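Local atomic coordinates of periplasmic binding protein (Mycobacterium smegmatis, PDB entry 4MDY), a protein that probably captures an iron-bearing ligand outside the cell membrane and delivers it to an ABC transporter. Residues A[32-37]-A[51-56]; A[87-92]-A[113-118]; A[176-181]-A[207-212]; A[188-193]-A[212-217]. All coordinates share one frame; numbering follows the deposited sequence.

Interaction 1 of 4, residues A[32-37]-A[51-56]; sequences RVVSAG and PIAVTD
The guanidinium of R32 lies with one face against the end of I52, whose CD1 comes within 3.5 Å of R32 NH2, the two side chains crossing at about a right angle. I52 reaches this place with CG1 wedged between its own backbone N and carbonyl carbon (chi1 61°), which also brings CG1 to 4.0 Å from CG2 of V34. V34 thus touches both I52 and the methyl of A53 with the same branch. Strands 33-35 and 53-55 run nearly parallel, their directions 13° apart: I52 N donates to V33 O at 2.8 Å, and S35 N to A53 O. At the far end a side chain takes over from the backbone. T55 sets OG1 anti to its carbonyl carbon (chi1 -58°), and from there the hydroxyl donates to S35 O over 2.7 Å, in the carbonyl plane and on a lone pair. One water bonds to S35 OG, accepts from T55 N and lies 2.6 Å from G37 O, linking polar groups of both segments. The carbonyls of L95 and K96 hold the R32 guanidinium, which probably steadies the face that I52 meets. Strand 33-35, helix 40-46 and strand 53-55 follow in order, a beta-alpha-beta connection; the helix packs on V33, S35, P51 and V54, strand 99-102 bonds to the backbone of 32-37, and L81 of strand 79-81 touches V34, A53 and T55.

Interaction 2 of 4, residues A[87-92]-A[113-118]; sequences IPVEEI and AKLSEI
I87, just ahead of the helix that starts at V89, opens the contact by setting CG2 4.2 Å from CD2 of L115. P88 follows as the N-cap, and its carbonyl receives the N-H of I92, closing the first helical turn. V89 then divides its two methyls between two partners. With CG1 anti to the backbone N (chi1 172°), that branch meets CD1 of I118 at 4.0 Å, while CG2 turns to CD2 of L115. The I118 methyl also comes to 3.7 Å from V89 O, and the aliphatic base of K114 borders CG1 at the outer edge; the K114 amine itself pairs with D110. One turn on, I92 approaches the same two residues from the buried side: its CD1 lies 4.1 Å from L115 CD2, and its CG2 faces I118 CD1 more distantly. L115 CD2 is therefore shared by I87, V89 and I92. I100 of strand 99-102 touches I92, L115 and I118, so both segments pack on this strand. No hydrogen bond or salt bridge crosses between the segments, and the contact is held by branched aliphatic groups meeting at van der Waals distance, consistent with packing driven largely by the hydrophobic effect, strongest on the buried L115 and I92 side.

Interaction 3 of 4, residues A[176-181]-A[207-212]; sequences KALLLG and TVLQVP
L178 reaches across to L209 and V211 at the closely packed end of this contact, and its CD2 does most of the touching. This methyl lies 3.8 Å from CB of L209 and 3.7 Å from CB of V211, close to both V211 methyls as well. V211 spreads them around it by keeping CG1 between backbone N and carbonyl carbon (chi1 69°) and CG2 anti to the N. L209 faces two ways: CB and CD1 meet L178, whereas CG and CD2 lie against the aliphatic chain of K176, with CD2 3.9 Å from K176 CD. The inner end is closed by neighbours, V223 of helix 220-224 and A191 both touching V211, while L230 of strand 229-233 packs on L178.

At the outer end the side chains are looser, though the backbone bond there is short. K176 and T207 run alongside each other, and their side chains come closest at K176 CG and T207 CG2, 4.1 Å apart; beyond CG the lysine chain is extended, so that its amine is carried off from the contact. A177 N donates to T207 O at 2.7 Å, nearly along the C=O axis, whereas the next link, L209 N to A177 O, is weak at 3.4 Å. Past that point the second segment peels from the sheet, and side chains replace backbone as the means of contact. K176 pairs with T207 and A177 with V208 in parallel; 207-208 is a short outermost strand of the four-stranded parallel sheet. The chain reaches it from 176-181 through strand 189-190, part of a separate small ribbon, and helix 199-203, a beta-alpha-beta type of connection.

Interaction 4 of 4, residues A[188-193]-A[212-217]; sequences GVQATP and PALIPR
V189 and I215 form an antiparallel hydrogen-bonded pair, each N-H meeting the other's carbonyl. The two bonds differ: I215 N to V189 O is short, 2.7 Å, and almost straight at 177°, whereas V189 N to I215 O is 3.0 Å and more bent. A third bond, A191 N to A213 O at 2.9 Å, has a straight N-H approach, but the donor stands 48° above the carbonyl plane. Between them Q190 and L214 make the non-hydrogen-bonded pair, where the CA atoms of L214 and Q190 make CA-H...O contacts with V189 O and A213 O.

On one face V189 and I215 project in the same direction and touch through V189 CG1 and I215 CD1 at 4.1 Å; the I215 methyl also nears the CB of A191. L180 of strand 176-181, with V223 and L224 of helix 220-224, packs against this buried face. L214 and Q190 occupy the more open face. L214 keeps CG anti to its backbone N (chi1 -176°) and folds CD1 back over its partner strand, 3.6 Å from V189 O and 4.0 Å from CG of Q190. At one end P193 lays CG against A213; at the other, R217 forms a salt bridge with D246. The pairing is a short two-stranded antiparallel ribbon, joined to strand 176-181 of the four-stranded parallel sheet by backbone bonds between Q190 and G181 and, just past the ribbon, T192 and L179.

Overall arrangement
The four contacts fall into two groups, one in each half of the structure, as in the two-lobed solute-binding proteins of this family. Interactions 1 and 2 come first along the chain, in series, with centres 12 Å apart; I92 joins them by touching V34 and A36, and strand 99-102 borders both. Interactions 3 and 4 follow, 10 Å apart, with alternating segments that share P212 and meet along strand 176-181. Interactions 1 and 3 lie on opposite sides of the chain's centre, 33 Å apart between centres and about 19 Å between nearest atoms, so the two groups do not touch. In this family the ligand typically binds between the lobes, probably here too.

Interaction 1 of 4, residues A[32-37]-A[51-56]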
loop_
_atom_site.group_PDB
_atom_site.type_symbol
_atom_site.label_atom_id
_atom_site.label_comp_id
_atom_site.label_asym_id
_atom_site.label_seq_id
_atom_site.Cartn_x
_atom_site.Cartn_y
_atom_site.Cartn_z
ATOM N N ARG A 32 -1.501 8.708 -22.454
ATOM C CA ARG A 32 -0.653 7.536 -22.302
ATOM C C ARG A 32 0.158 7.598 -21.002
ATOM O O ARG A 32 1.289 8.089 -20.976
ATOM C CB ARG A 32 0.297 7.419 -23.501
ATOM C CG ARG A 32 -0.398 7.117 -24.819
ATOM C CD ARG A 32 0.601 7.041 -25.964
ATOM N NE ARG A 32 1.479 5.866 -25.887
ATOM C CZ ARG A 32 1.111 4.625 -26.201
ATOM N NH1 ARG A 32 -0.128 4.368 -26.608
ATOM N NH2 ARG A 32 1.984 3.628 -26.100
ATOM N N VAL A 33 -0.410 7.057 -19.931
ATOM C CA VAL A 33 0.226 7.113 -18.625
ATOM C C VAL A 33 0.980 5.823 -18.279
ATOM O O VAL A 33 0.425 4.722 -18.327
ATOM C CB VAL A 33 -0.814 7.395 -17.516
ATOM C CG1 VAL A 33 -0.123 7.584 -16.178
ATOM C CG2 VAL A 33 -1.637 8.625 -17.853
ATOM N N VAL A 34 2.241 5.984 -17.907
ATOM C CA VAL A 34 3.044 4.902 -17.365
ATOM C C VAL A 34 3.072 4.972 -15.837
ATOM O O VAL A 34 3.437 6.001 -15.256
ATOM C CB VAL A 34 4.480 4.977 -17.898
ATOM C CG1 VAL A 34 5.412 4.109 -17.074
ATOM C CG2 VAL A 34 4.512 4.587 -19.368
ATOM N N SER A 35 2.689 3.863 -15.202
ATOM C CA SER A 35 2.834 3.688 -13.766
ATOM C C SER A 35 4.166 2.991 -13.489
ATOM O O SER A 35 4.314 1.772 -13.707
ATOM C CB SER A 35 1.677 2.872 -13.201
ATOM O OG SER A 35 1.760 2.807 -11.788
ATOM N N ALA A 36 5.137 3.770 -13.017
ATOM C CA ALA A 36 6.512 3.306 -12.886
ATOM C C ALA A 36 6.885 2.827 -11.467
ATOM O O ALA A 36 7.974 2.271 -11.262
ATOM C CB ALA A 36 7.472 4.395 -13.357
ATOM N N GLY A 37 5.985 3.014 -10.503
ATOM C CA GLY A 37 6.214 2.546 -9.138
ATOM C C GLY A 37 5.352 1.360 -8.741
ATOM O O GLY A 37 4.625 0.803 -9.552
ATOM N N PRO A 51 -3.594 2.971 -17.095
ATOM C CA PRO A 51 -2.218 3.108 -17.572
ATOM C C PRO A 51 -1.909 2.198 -18.755
ATOM O O PRO A 51 -2.529 1.143 -18.900
ATOM C CB PRO A 51 -1.357 2.706 -16.369
ATOM C CG PRO A 51 -2.270 2.162 -15.338
ATOM C CD PRO A 51 -3.690 2.307 -15.783
ATOM N N ILE A 52 -0.962 2.620 -19.587
ATOM C CA ILE A 52 -0.459 1.785 -20.679
ATOM C C ILE A 52 0.649 0.845 -20.207
ATOM O O ILE A 52 1.052 -0.067 -20.931
ATOM C CB ILE A 52 0.054 2.619 -21.862
ATOM C CG1 ILE A 52 1.211 3.534 -21.441
ATOM C CG2 ILE A 52 -1.098 3.408 -22.467
ATOM C CD1 ILE A 52 2.111 3.934 -22.580
ATOM N N ALA A 53 1.145 1.086 -18.996
ATOM C CA ALA A 53 2.093 0.192 -18.340
ATOM C C ALA A 53 1.904 0.234 -16.836
ATOM O O ALA A 53 1.664 1.308 -16.256
ATOM C CB ALA A 53 3.517 0.569 -18.688
ATOM N N VAL A 54 2.012 -0.935 -16.218
ATOM C CA VAL A 54 1.959 -1.091 -14.773
ATOM C C VAL A 54 3.257 -1.763 -14.334
ATOM O O VAL A 54 3.809 -2.608 -15.056
ATOM C CB VAL A 54 0.747 -1.949 -14.346
ATOM C CG1 VAL A 54 0.765 -2.229 -12.848
ATOM C CG2 VAL A 54 -0.552 -1.274 -14.754
ATOM N N THR A 55 3.755 -1.377 -13.164
ATOM C CA THR A 55 4.956 -1.992 -12.613
ATOM C C THR A 55 4.553 -3.013 -11.553
ATOM O O THR A 55 3.837 -2.691 -10.595
ATOM C CB THR A 55 5.912 -0.932 -12.048
ATOM O OG1 THR A 55 6.245 -0.002 -13.086
ATOM C CG2 THR A 55 7.175 -1.547 -11.529
ATOM N N ASP A 56 5.003 -4.249 -11.747
ATOM C CA ASP A 56 4.669 -5.349 -10.852
ATOM C C ASP A 56 5.433 -5.197 -9.543
ATOM O O ASP A 56 6.548 -4.675 -9.521
ATOM C CB ASP A 56 5.010 -6.696 -11.516
ATOM C CG ASP A 56 4.252 -7.869 -10.910
ATOM O OD1 ASP A 56 3.297 -7.667 -10.137
ATOM O OD2 ASP A 56 4.613 -9.016 -11.214
HETATM O O HOH W 1 2.565 0.405 -11.125
#

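Interaction 2 of 4, residues A[87-92]-A[113-118]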
loop_
_atom_site.group_PDB
_atom_site.type_symbol
_atom_site.label_atom_id
_atom_site.label_comp_id
_atom_site.label_asym_id
_atom_site.label_seq_id
_atom_site.Cartn_x
_atom_site.Cartn_y
_atom_site.Cartn_z
ATOM N N ILE A 87 14.520 1.500 -12.227
ATOM C CA ILE A 87 13.461 1.963 -13.111
ATOM C C ILE A 87 13.928 1.737 -14.547
ATOM O O ILE A 87 15.007 2.207 -14.918
ATOM C CB ILE A 87 13.132 3.448 -12.867
ATOM C CG1 ILE A 87 12.577 3.630 -11.448
ATOM C CG2 ILE A 87 12.127 3.952 -13.894
ATOM C CD1 ILE A 87 12.690 5.043 -10.923
ATOM N N PRO A 88 13.141 0.987 -15.344
ATOM C CA PRO A 88 13.557 0.669 -16.712
ATOM C C PRO A 88 13.320 1.845 -17.657
ATOM O O PRO A 88 12.282 1.927 -18.313
ATOM C CB PRO A 88 12.679 -0.537 -17.068
ATOM C CG PRO A 88 11.436 -0.340 -16.270
ATOM C CD PRO A 88 11.849 0.360 -15.002
ATOM N N VAL A 89 14.297 2.742 -17.727
ATOM C CA VAL A 89 14.146 3.995 -18.465
ATOM C C VAL A 89 13.954 3.749 -19.963
ATOM O O VAL A 89 13.080 4.366 -20.581
ATOM C CB VAL A 89 15.335 4.948 -18.210
ATOM C CG1 VAL A 89 15.272 6.167 -19.127
ATOM C CG2 VAL A 89 15.343 5.386 -16.749
ATOM N N GLU A 90 14.750 2.839 -20.531
ATOM C CA GLU A 90 14.685 2.549 -21.968
ATOM C C GLU A 90 13.342 1.936 -22.355
ATOM O O GLU A 90 12.784 2.284 -23.396
ATOM C CB GLU A 90 15.828 1.619 -22.409
ATOM C CG GLU A 90 17.236 2.178 -22.219
ATOM C CD GLU A 90 17.603 3.300 -23.185
ATOM O OE1 GLU A 90 16.772 3.687 -24.041
ATOM O OE2 GLU A 90 18.746 3.801 -23.083
ATOM N N GLU A 91 12.822 1.032 -21.523
ATOM C CA GLU A 91 11.503 0.443 -21.773
ATOM C C GLU A 91 10.422 1.519 -21.760
ATOM O O GLU A 91 9.545 1.552 -22.618
ATOM C CB GLU A 91 11.159 -0.621 -20.728
ATOM C CG GLU A 91 12.119 -1.806 -20.697
ATOM C CD GLU A 91 11.515 -3.076 -20.104
ATOM O OE1 GLU A 91 10.280 -3.267 -20.192
ATOM O OE2 GLU A 91 12.288 -3.902 -19.563
ATOM N N ILE A 92 10.493 2.403 -20.774
ATOM C CA ILE A 92 9.500 3.463 -20.641
ATOM C C ILE A 92 9.534 4.398 -21.867
ATOM O O ILE A 92 8.496 4.688 -22.454
ATOM C CB ILE A 92 9.665 4.209 -19.297
ATOM C CG1 ILE A 92 9.306 3.260 -18.148
ATOM C CG2 ILE A 92 8.776 5.450 -19.259
ATOM C CD1 ILE A 92 9.802 3.682 -16.786
ATOM N N ALA A 113 15.550 13.227 -13.856
ATOM C CA ALA A 113 15.989 13.991 -15.032
ATOM C C ALA A 113 15.870 13.158 -16.316
ATOM O O ALA A 113 15.389 13.640 -17.345
ATOM C CB ALA A 113 17.415 14.500 -14.841
ATOM N N LYS A 114 16.274 11.895 -16.234
ATOM C CA LYS A 114 16.174 10.970 -17.368
ATOM C C LYS A 114 14.734 10.705 -17.824
ATOM O O LYS A 114 14.451 10.667 -19.029
ATOM C CB LYS A 114 16.848 9.647 -17.015
ATOM C CG LYS A 114 18.352 9.751 -16.851
ATOM C CD LYS A 114 18.931 8.443 -16.351
ATOM C CE LYS A 114 20.447 8.489 -16.337
ATOM N NZ LYS A 114 21.022 7.409 -15.488
ATOM N N LEU A 115 13.831 10.514 -16.864
ATOM C CA LEU A 115 12.420 10.294 -17.181
ATOM C C LEU A 115 11.763 11.572 -17.711
ATOM O O LEU A 115 10.907 11.510 -18.595
ATOM C CB LEU A 115 11.659 9.774 -15.951
ATOM C CG LEU A 115 12.048 8.386 -15.429
ATOM C CD1 LEU A 115 11.276 8.088 -14.145
ATOM C CD2 LEU A 115 11.807 7.289 -16.456
ATOM N N SER A 116 12.176 12.726 -17.185
ATOM C CA SER A 116 11.594 14.003 -17.603
ATOM C C SER A 116 11.900 14.316 -19.055
ATOM O O SER A 116 11.134 15.015 -19.708
ATOM C CB SER A 116 12.077 15.142 -16.713
ATOM O OG SER A 116 11.574 14.948 -15.410
ATOM N N GLU A 117 13.021 13.795 -19.550
ATOM C CA GLU A 117 13.353 13.899 -20.970
ATOM C C GLU A 117 12.331 13.164 -21.837
ATOM O O GLU A 117 12.116 13.527 -22.987
ATOM C CB GLU A 117 14.750 13.339 -21.220
ATOM C CG GLU A 117 15.331 13.736 -22.555
ATOM C CD GLU A 117 16.760 13.267 -22.713
ATOM O OE1 GLU A 117 17.022 12.058 -22.519
ATOM O OE2 GLU A 117 17.619 14.111 -23.027
ATOM N N ILE A 118 11.691 12.143 -21.271
ATOM C CA ILE A 118 10.704 11.353 -21.999
ATOM C C ILE A 118 9.334 12.016 -21.934
ATOM O O ILE A 118 8.673 12.203 -22.960
ATOM C CB ILE A 118 10.622 9.914 -21.447
ATOM C CG1 ILE A 118 12.008 9.259 -21.483
ATOM C CG2 ILE A 118 9.619 9.084 -22.245
ATOM C CD1 ILE A 118 12.117 7.989 -20.664
#

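Interaction 3 of 4, residues A[176-181]-A[207-212]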
loop_
_atom_site.group_PDB
_atom_site.type_symbol
_atom_site.label_atom_id
_atom_site.label_comp_id
_atom_site.label_asym_id
_atom_site.label_seq_id
_atom_site.Cartn_x
_atom_site.Cartn_y
_atom_site.Cartn_z
ATOM N N LYS A 176 -4.923 -3.456 21.998
ATOM C CA LYS A 176 -3.583 -3.251 21.472
ATOM C C LYS A 176 -3.294 -4.200 20.321
ATOM O O LYS A 176 -3.459 -5.411 20.440
ATOM C CB LYS A 176 -2.563 -3.406 22.598
ATOM C CG LYS A 176 -2.829 -2.419 23.731
ATOM C CD LYS A 176 -1.975 -2.679 24.947
ATOM C CE LYS A 176 -2.362 -1.741 26.080
ATOM N NZ LYS A 176 -1.471 -1.926 27.256
ATOM N N ALA A 177 -2.874 -3.622 19.200
ATOM C CA ALA A 177 -2.697 -4.349 17.950
ATOM C C ALA A 177 -1.266 -4.210 17.469
ATOM O O ALA A 177 -0.638 -3.157 17.647
ATOM C CB ALA A 177 -3.650 -3.816 16.891
ATOM N N LEU A 178 -0.759 -5.292 16.881
ATOM C CA LEU A 178 0.492 -5.285 16.134
ATOM C C LEU A 178 0.221 -5.809 14.732
ATOM O O LEU A 178 -0.579 -6.735 14.543
ATOM C CB LEU A 178 1.556 -6.152 16.814
ATOM C CG LEU A 178 2.180 -5.642 18.118
ATOM C CD1 LEU A 178 2.990 -6.746 18.780
ATOM C CD2 LEU A 178 3.058 -4.424 17.871
ATOM N N LEU A 179 0.893 -5.200 13.760
ATOM C CA LEU A 179 0.805 -5.584 12.371
ATOM C C LEU A 179 2.142 -6.181 11.949
ATOM O O LEU A 179 3.152 -5.474 11.855
ATOM C CB LEU A 179 0.467 -4.370 11.509
ATOM C CG LEU A 179 0.339 -4.639 10.012
ATOM C CD1 LEU A 179 -0.811 -5.603 9.754
ATOM C CD2 LEU A 179 0.142 -3.339 9.249
ATOM N N LEU A 180 2.125 -7.483 11.677
ATOM C CA LEU A 180 3.338 -8.274 11.533
ATOM C C LEU A 180 3.456 -8.862 10.139
ATOM O O LEU A 180 2.456 -9.108 9.477
ATOM C CB LEU A 180 3.343 -9.408 12.567
ATOM C CG LEU A 180 3.144 -8.982 14.034
ATOM C CD1 LEU A 180 3.144 -10.191 14.951
ATOM C CD2 LEU A 180 4.215 -7.989 14.463
ATOM N N GLY A 181 4.691 -9.092 9.710
ATOM C CA GLY A 181 4.957 -9.717 8.424
ATOM C C GLY A 181 4.573 -11.186 8.455
ATOM O O GLY A 181 4.563 -11.814 9.514
ATOM N N THR A 207 -5.466 0.465 19.485
ATOM C CA THR A 207 -4.220 1.036 19.956
ATOM C C THR A 207 -3.077 0.336 19.230
ATOM O O THR A 207 -2.971 -0.897 19.226
ATOM C CB THR A 207 -4.077 0.904 21.487
ATOM O OG1 THR A 207 -5.030 1.764 22.130
ATOM C CG2 THR A 207 -2.681 1.281 21.942
ATOM N N VAL A 208 -2.239 1.138 18.594
ATOM C CA VAL A 208 -1.107 0.647 17.832
ATOM C C VAL A 208 0.132 0.773 18.713
ATOM O O VAL A 208 0.616 1.876 18.970
ATOM C CB VAL A 208 -0.943 1.451 16.526
ATOM C CG1 VAL A 208 0.301 1.026 15.767
ATOM C CG2 VAL A 208 -2.170 1.272 15.639
ATOM N N LEU A 209 0.630 -0.369 19.175
ATOM C CA LEU A 209 1.809 -0.429 20.038
ATOM C C LEU A 209 3.082 0.031 19.334
ATOM O O LEU A 209 3.307 -0.300 18.176
ATOM C CB LEU A 209 2.043 -1.872 20.500
ATOM C CG LEU A 209 1.087 -2.467 21.519
ATOM C CD1 LEU A 209 1.482 -3.917 21.775
ATOM C CD2 LEU A 209 1.098 -1.647 22.804
ATOM N N GLN A 210 3.913 0.783 20.048
ATOM C CA GLN A 210 5.279 1.046 19.606
ATOM C C GLN A 210 6.021 -0.278 19.452
ATOM O O GLN A 210 5.980 -1.128 20.336
ATOM C CB GLN A 210 6.028 1.954 20.599
ATOM C CG GLN A 210 6.121 3.406 20.158
ATOM C CD GLN A 210 6.924 3.575 18.875
ATOM O OE1 GLN A 210 7.870 2.825 18.613
ATOM N NE2 GLN A 210 6.546 4.558 18.065
ATOM N N VAL A 211 6.685 -0.448 18.318
ATOM C CA VAL A 211 7.373 -1.691 18.013
ATOM C C VAL A 211 8.491 -1.390 17.002
ATOM O O VAL A 211 8.327 -0.522 16.144
ATOM C CB VAL A 211 6.366 -2.745 17.468
ATOM C CG1 VAL A 211 5.842 -2.361 16.089
ATOM C CG2 VAL A 211 6.979 -4.131 17.415
ATOM N N PRO A 212 9.636 -2.086 17.113
ATOM C CA PRO A 212 10.676 -1.920 16.095
ATOM C C PRO A 212 10.324 -2.669 14.815
ATOM O O PRO A 212 9.512 -3.584 14.849
ATOM C CB PRO A 212 11.934 -2.503 16.754
ATOM C CG PRO A 212 11.508 -3.126 18.038
ATOM C CD PRO A 212 10.022 -3.046 18.162
#

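Interaction 4 of 4, residues A[188-193]-A[212-217]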
loop_
_atom_site.group_PDB
_atom_site.type_symbol
_atom_site.label_atom_id
_atom_site.label_comp_id
_atom_site.label_asym_id
_atom_site.label_seq_id
_atom_site.Cartn_x
_atom_site.Cartn_y
_atom_site.Cartn_z
ATOM N N GLY A 188 13.568 -13.823 13.441
ATOM C CA GLY A 188 12.899 -12.695 14.089
ATOM C C GLY A 188 11.578 -12.349 13.425
ATOM O O GLY A 188 11.266 -12.810 12.317
ATOM N N VAL A 189 10.796 -11.533 14.116
ATOM C CA VAL A 189 9.498 -11.096 13.628
ATOM C C VAL A 189 9.627 -9.723 12.987
ATOM O O VAL A 189 10.262 -8.819 13.547
ATOM C CB VAL A 189 8.462 -11.029 14.771
ATOM C CG1 VAL A 189 7.192 -10.322 14.319
ATOM C CG2 VAL A 189 8.151 -12.428 15.286
ATOM N N GLN A 190 9.010 -9.576 11.821
ATOM C CA GLN A 190 8.947 -8.298 11.128
ATOM C C GLN A 190 7.672 -7.566 11.528
ATOM O O GLN A 190 6.608 -8.170 11.623
ATOM C CB GLN A 190 8.999 -8.532 9.628
ATOM C CG GLN A 190 10.234 -9.325 9.238
ATOM C CD GLN A 190 10.400 -9.464 7.747
ATOM O OE1 GLN A 190 9.818 -10.360 7.130
ATOM N NE2 GLN A 190 11.213 -8.599 7.158
ATOM N N ALA A 191 7.784 -6.266 11.770
ATOM C CA ALA A 191 6.633 -5.465 12.194
ATOM C C ALA A 191 6.578 -4.122 11.475
ATOM O O ALA A 191 7.581 -3.629 10.963
ATOM C CB ALA A 191 6.661 -5.250 13.695
ATOM N N THR A 192 5.385 -3.549 11.436
ATOM C CA THR A 192 5.186 -2.219 10.902
ATOM C C THR A 192 5.135 -1.234 12.078
ATOM O O THR A 192 4.180 -1.240 12.859
ATOM C CB THR A 192 3.901 -2.146 10.062
ATOM O OG1 THR A 192 4.016 -3.030 8.935
ATOM C CG2 THR A 192 3.670 -0.729 9.562
ATOM N N PRO A 193 6.178 -0.399 12.225
ATOM C CA PRO A 193 6.155 0.544 13.334
ATOM C C PRO A 193 5.043 1.576 13.151
ATOM O O PRO A 193 4.630 1.840 12.019
ATOM C CB PRO A 193 7.530 1.219 13.261
ATOM C CG PRO A 193 8.389 0.266 12.508
ATOM C CD PRO A 193 7.465 -0.369 11.509
ATOM N N PRO A 212 9.636 -2.086 17.113
ATOM C CA PRO A 212 10.676 -1.920 16.095
ATOM C C PRO A 212 10.324 -2.669 14.815
ATOM O O PRO A 212 9.512 -3.584 14.849
ATOM C CB PRO A 212 11.934 -2.503 16.754
ATOM C CG PRO A 212 11.508 -3.126 18.038
ATOM C CD PRO A 212 10.022 -3.046 18.162
ATOM N N ALA A 213 10.938 -2.281 13.702
ATOM C CA ALA A 213 10.645 -2.881 12.403
ATOM C C ALA A 213 10.989 -4.371 12.383
ATOM O O ALA A 213 10.405 -5.146 11.619
ATOM C CB ALA A 213 11.409 -2.156 11.308
ATOM N N LEU A 214 11.949 -4.747 13.220
ATOM C CA LEU A 214 12.369 -6.122 13.374
ATOM C C LEU A 214 12.544 -6.414 14.856
ATOM O O LEU A 214 13.281 -5.723 15.562
ATOM C CB LEU A 214 13.679 -6.356 12.629
ATOM C CG LEU A 214 14.228 -7.786 12.591
ATOM C CD1 LEU A 214 13.343 -8.688 11.747
ATOM C CD2 LEU A 214 15.647 -7.772 12.059
ATOM N N ILE A 215 11.849 -7.446 15.312
ATOM C CA ILE A 215 11.927 -7.905 16.682
ATOM C C ILE A 215 12.853 -9.124 16.707
ATOM O O ILE A 215 12.514 -10.173 16.156
ATOM C CB ILE A 215 10.532 -8.287 17.197
ATOM C CG1 ILE A 215 9.586 -7.086 17.073
ATOM C CG2 ILE A 215 10.596 -8.778 18.634
ATOM C CD1 ILE A 215 8.124 -7.469 17.058
ATOM N N PRO A 216 14.033 -8.988 17.335
ATOM C CA PRO A 216 14.947 -10.126 17.357
ATOM C C PRO A 216 14.343 -11.337 18.069
ATOM O O PRO A 216 13.465 -11.188 18.913
ATOM C CB PRO A 216 16.172 -9.593 18.100
ATOM C CG PRO A 216 15.702 -8.390 18.842
ATOM C CD PRO A 216 14.573 -7.817 18.054
ATOM N N ARG A 217 14.811 -12.527 17.710
ATOM C CA ARG A 217 14.217 -13.769 18.205
ATOM C C ARG A 217 14.114 -13.830 19.735
ATOM O O ARG A 217 13.120 -14.307 20.277
ATOM C CB ARG A 217 15.015 -14.969 17.698
ATOM C CG ARG A 217 14.263 -16.277 17.821
ATOM C CD ARG A 217 14.886 -17.376 16.973
ATOM N NE ARG A 217 14.176 -18.632 17.186
ATOM C CZ ARG A 217 12.977 -18.919 16.687
ATOM N NH1 ARG A 217 12.330 -18.044 15.917
ATOM N NH2 ARG A 217 12.415 -20.094 16.962
#